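Local coordinates for protein acetyl-CoA acetyltransferase (Bacillus anthracis, PDB 3SS6) that probably catalyses the thiolase reaction, the reversible condensation of two acetyl-CoA molecules to acetoacetyl-CoA and free CoA, at residues A[36-50]-A[255-269]. Numbering follows the deposited sequence. Where two conformers were deposited one is given.
Sequences VLQEAVKRGGVEPHE and SAVLVLMSEEKAKEK
V257 sets CG1 trans to its own backbone N (chi1 175°) and CG2 trans to its carbonyl carbon, so its two methyls spread beneath helix 36-43 and receive different neighbours. CG2 meets V36 CG1 at 3.5 Å, tight for two methyl carbons, while CG1 lies 3.5 Å from A40 CB. L37 starts away from the strand but swings its CD2 methyl back between the two branches of V257, 4.0 Å from CG2. V259, two residues on along the strand, has its CG2 3.3 Å from A40 O, under the last turn of the helix. At the opposite end of the row V36 CG2 touches S255 OG, a hydroxyl that is hydrogen-bonded to L32 O.

The helix runs at 32° to strand 255-262, their axes 7.9 Å apart. This is one helix-on-sheet layer of the thiolase N-terminal domain: strand 252-262 lies between 112-120 and 7-19 in the mixed sheet, and its other face, with A256 and L258, packs on helix 352-370. G44 passes close over V259, and G45, at positive phi, turns the chain out of the helix. Beyond it M261 brings CE against V46 CG1 and within 3.5 Å of G44 O, which also accepts a bond from T10 OG1.

Past G45 the contact turns polar. In one of its two conformers K269, kinked at chi2 and chi4, brings NZ to the syn side of E50 OE1 at 2.6 Å, 27° out of the carboxylate plane, for a salt bridge that the alternate copy makes less certain; the same copy gives a weak bond to G45 O. The other carboxylate oxygen, OE2, accepts E47 N, which helps fix the rotation of the E50 head, and a water bridges OE1 to K265 NZ.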
# COMPACT_ATOMS: atom_id res chain seq x y z
N VAL A 36 -13.99 25.60 15.22
CA VAL A 36 -14.08 25.66 16.67
C VAL A 36 -13.08 26.69 17.23
O VAL A 36 -13.41 27.45 18.15
CB VAL A 36 -13.89 24.26 17.29
CG1 VAL A 36 -14.03 24.32 18.80
CG2 VAL A 36 -14.94 23.31 16.72
N LEU A 37 -11.88 26.73 16.66
CA LEU A 37 -10.93 27.79 16.98
C LEU A 37 -11.55 29.15 16.69
O LEU A 37 -11.46 30.07 17.51
CB LEU A 37 -9.67 27.66 16.12
CG LEU A 37 -8.75 26.50 16.49
CD1 LEU A 37 -7.65 26.37 15.44
CD2 LEU A 37 -8.15 26.70 17.88
N GLN A 38 -12.17 29.28 15.52
CA GLN A 38 -12.76 30.56 15.13
C GLN A 38 -13.86 31.03 16.08
O GLN A 38 -13.87 32.19 16.50
CB GLN A 38 -13.29 30.49 13.70
CG GLN A 38 -12.17 30.35 12.67
CD GLN A 38 -12.68 30.04 11.27
OE1 GLN A 38 -13.72 29.41 11.11
NE2 GLN A 38 -11.94 30.49 10.26
N GLU A 39 -14.76 30.12 16.44
CA GLU A 39 -15.87 30.48 17.33
C GLU A 39 -15.36 30.76 18.74
O GLU A 39 -15.84 31.67 19.40
CB GLU A 39 -16.95 29.40 17.33
CG GLU A 39 -18.15 29.72 18.23
CD GLU A 39 -18.96 30.94 17.78
OE1 GLU A 39 -18.87 31.34 16.60
OE2 GLU A 39 -19.70 31.48 18.62
N ALA A 40 -14.37 29.98 19.19
CA ALA A 40 -13.82 30.22 20.52
C ALA A 40 -13.29 31.64 20.65
O ALA A 40 -13.58 32.33 21.63
CB ALA A 40 -12.72 29.21 20.85
N VAL A 41 -12.50 32.06 19.67
CA VAL A 41 -11.90 33.38 19.73
C VAL A 41 -13.00 34.45 19.69
O VAL A 41 -12.95 35.44 20.42
CB VAL A 41 -10.85 33.55 18.61
CG1 VAL A 41 -10.45 35.01 18.44
CG2 VAL A 41 -9.63 32.68 18.90
N LYS A 42 -14.01 34.23 18.85
CA LYS A 42 -15.14 35.16 18.75
C LYS A 42 -15.84 35.36 20.09
O LYS A 42 -16.28 36.46 20.41
CB LYS A 42 -16.15 34.70 17.71
CG LYS A 42 -15.71 34.94 16.28
CD LYS A 42 -16.67 34.28 15.28
CE LYS A 42 -16.09 34.32 13.87
NZ LYS A 42 -16.88 33.49 12.93
N ARG A 43 -15.96 34.28 20.86
CA ARG A 43 -16.61 34.36 22.16
C ARG A 43 -15.70 34.78 23.29
O ARG A 43 -16.18 35.21 24.35
CB ARG A 43 -17.18 33.01 22.54
CG ARG A 43 -18.19 32.47 21.58
CD ARG A 43 -18.73 31.20 22.17
NE ARG A 43 -19.74 30.58 21.33
CZ ARG A 43 -20.60 29.68 21.78
NH1 ARG A 43 -20.57 29.31 23.05
NH2 ARG A 43 -21.50 29.16 20.95
N GLY A 44 -14.39 34.65 23.08
CA GLY A 44 -13.43 34.72 24.16
C GLY A 44 -12.96 36.11 24.56
O GLY A 44 -12.16 36.24 25.47
N GLY A 45 -13.45 37.13 23.87
CA GLY A 45 -13.16 38.50 24.25
C GLY A 45 -11.86 39.05 23.71
O GLY A 45 -11.36 40.08 24.18
N VAL A 46 -11.31 38.37 22.71
CA VAL A 46 -10.05 38.77 22.09
C VAL A 46 -10.15 38.72 20.57
O VAL A 46 -10.92 37.94 20.01
CB VAL A 46 -8.88 37.85 22.50
CG1 VAL A 46 -8.48 38.10 23.94
CG2 VAL A 46 -9.24 36.37 22.27
N GLU A 47 -9.36 39.55 19.90
CA GLU A 47 -9.20 39.41 18.46
C GLU A 47 -8.09 38.39 18.20
O GLU A 47 -7.20 38.20 19.04
CB GLU A 47 -8.84 40.75 17.82
CG GLU A 47 -9.95 41.77 17.90
CD GLU A 47 -11.22 41.28 17.23
OE1 GLU A 47 -11.20 41.03 16.00
OE2 GLU A 47 -12.25 41.15 17.93
N PRO A 48 -8.12 37.75 17.04
CA PRO A 48 -7.09 36.75 16.71
C PRO A 48 -5.66 37.25 16.94
O PRO A 48 -4.83 36.49 17.43
CB PRO A 48 -7.35 36.46 15.23
CG PRO A 48 -8.83 36.62 15.10
CD PRO A 48 -9.16 37.81 15.99
N HIS A 49 -5.37 38.51 16.60
CA HIS A 49 -4.01 39.00 16.73
C HIS A 49 -3.55 39.05 18.19
O HIS A 49 -2.34 39.10 18.47
CB HIS A 49 -3.85 40.37 16.06
CG HIS A 49 -4.46 41.50 16.83
ND1 HIS A 49 -5.71 42.00 16.56
CD2 HIS A 49 -3.98 42.22 17.87
CE1 HIS A 49 -5.98 42.98 17.40
NE2 HIS A 49 -4.95 43.13 18.21
N GLU A 50 -4.50 39.00 19.12
CA GLU A 50 -4.17 39.06 20.54
C GLU A 50 -3.84 37.68 21.10
O GLU A 50 -3.38 37.55 22.24
CB GLU A 50 -5.33 39.63 21.34
CG GLU A 50 -5.61 41.07 21.02
CD GLU A 50 -6.76 41.58 21.83
OE1 GLU A 50 -6.51 42.07 22.95
OE2 GLU A 50 -7.92 41.47 21.36
N SER A 255 -13.62 18.07 17.99
CA SER A 255 -12.65 19.03 18.49
C SER A 255 -13.25 19.82 19.63
O SER A 255 -14.49 19.87 19.79
CB SER A 255 -12.20 19.98 17.37
OG SER A 255 -13.31 20.71 16.86
N ALA A 256 -12.40 20.42 20.46
CA ALA A 256 -12.87 21.21 21.59
C ALA A 256 -11.79 22.21 21.98
O ALA A 256 -10.61 21.87 22.01
CB ALA A 256 -13.21 20.30 22.77
N VAL A 257 -12.19 23.44 22.28
CA VAL A 257 -11.24 24.55 22.40
C VAL A 257 -11.67 25.47 23.55
O VAL A 257 -12.86 25.75 23.69
CB VAL A 257 -11.23 25.37 21.08
CG1 VAL A 257 -10.37 26.59 21.20
CG2 VAL A 257 -10.73 24.50 19.91
N LEU A 258 -10.71 25.91 24.36
CA LEU A 258 -10.97 26.93 25.37
C LEU A 258 -10.13 28.16 25.03
O LEU A 258 -9.06 28.05 24.44
CB LEU A 258 -10.54 26.44 26.76
CG LEU A 258 -11.38 25.41 27.52
CD1 LEU A 258 -11.50 24.11 26.72
CD2 LEU A 258 -10.71 25.18 28.86
N VAL A 259 -10.62 29.34 25.43
CA VAL A 259 -9.77 30.53 25.41
C VAL A 259 -9.37 30.80 26.86
O VAL A 259 -10.23 30.90 27.74
CB VAL A 259 -10.50 31.77 24.83
CG1 VAL A 259 -9.60 33.00 24.94
CG2 VAL A 259 -10.92 31.51 23.37
N LEU A 260 -8.07 30.87 27.10
CA LEU A 260 -7.54 31.11 28.44
C LEU A 260 -6.74 32.39 28.45
O LEU A 260 -6.10 32.74 27.45
CB LEU A 260 -6.64 29.95 28.88
CG LEU A 260 -7.29 28.56 28.91
CD1 LEU A 260 -7.04 27.78 27.60
CD2 LEU A 260 -6.75 27.78 30.09
N MET A 261 -6.75 33.11 29.57
CA MET A 261 -5.92 34.30 29.69
C MET A 261 -5.62 34.56 31.16
O MET A 261 -6.17 33.91 32.04
CB MET A 261 -6.60 35.51 29.04
CG MET A 261 -7.90 35.94 29.73
SD MET A 261 -8.71 37.32 28.88
CE MET A 261 -9.18 36.50 27.34
N SER A 262 -4.71 35.49 31.44
CA SER A 262 -4.46 35.85 32.83
C SER A 262 -5.70 36.54 33.38
O SER A 262 -6.45 37.18 32.64
CB SER A 262 -3.24 36.77 32.95
OG SER A 262 -3.49 38.02 32.33
N GLU A 263 -5.93 36.39 34.67
CA GLU A 263 -7.05 37.06 35.29
C GLU A 263 -6.93 38.58 35.13
O GLU A 263 -7.93 39.28 34.98
CB GLU A 263 -7.17 36.67 36.76
CG GLU A 263 -8.50 37.14 37.37
CD GLU A 263 -8.82 36.48 38.69
OE1 GLU A 263 -7.96 35.75 39.23
OE2 GLU A 263 -9.94 36.69 39.20
N GLU A 264 -5.70 39.08 35.17
CA GLU A 264 -5.45 40.51 34.99
C GLU A 264 -5.84 40.97 33.58
O GLU A 264 -6.43 42.05 33.42
CB GLU A 264 -4.00 40.88 35.31
CG GLU A 264 -3.66 40.73 36.79
CD GLU A 264 -2.35 41.41 37.17
OE1 GLU A 264 -1.49 41.60 36.29
OE2 GLU A 264 -2.19 41.75 38.37
N LYS A 265 -5.54 40.16 32.58
CA LYS A 265 -5.92 40.46 31.20
C LYS A 265 -7.44 40.50 31.07
O LYS A 265 -7.99 41.36 30.38
CB LYS A 265 -5.34 39.41 30.25
CG LYS A 265 -5.52 39.73 28.77
CD LYS A 265 -4.66 40.92 28.38
CE LYS A 265 -4.60 41.09 26.87
NZ LYS A 265 -3.78 42.29 26.52
N ALA A 266 -8.13 39.56 31.72
CA ALA A 266 -9.59 39.56 31.67
C ALA A 266 -10.16 40.83 32.33
O ALA A 266 -11.10 41.43 31.82
CB ALA A 266 -10.16 38.32 32.33
N LYS A 267 -9.57 41.23 33.45
CA LYS A 267 -10.01 42.45 34.13
C LYS A 267 -9.77 43.66 33.22
O LYS A 267 -10.63 44.55 33.13
CB LYS A 267 -9.26 42.63 35.45
CG LYS A 267 -9.67 43.89 36.25
CD LYS A 267 -11.05 43.71 36.86
CE LYS A 267 -11.45 44.90 37.72
NZ LYS A 267 -12.73 44.66 38.43
N GLU A 268 -8.62 43.68 32.57
CA GLU A 268 -8.27 44.75 31.64
C GLU A 268 -9.33 44.91 30.57
O GLU A 268 -9.73 46.03 30.22
CB GLU A 268 -6.91 44.45 30.99
CG GLU A 268 -6.59 45.30 29.76
CD GLU A 268 -5.49 44.69 28.90
OE1 GLU A 268 -4.34 44.59 29.39
OE2 GLU A 268 -5.77 44.30 27.75
N LYS A 269 -9.80 43.78 30.05
CA LYS A 269 -10.75 43.73 28.94
C LYS A 269 -12.20 43.91 29.38
O LYS A 269 -13.09 44.06 28.54
CB LYS A 269 -10.63 42.39 28.21
CG LYS A 269 -9.31 42.16 27.51
CD LYS A 269 -9.00 43.28 26.55
CE LYS A 269 -7.92 42.87 25.56
NZ LYS A 269 -8.39 41.74 24.70
O HOH W 1 -4.22 42.05 23.86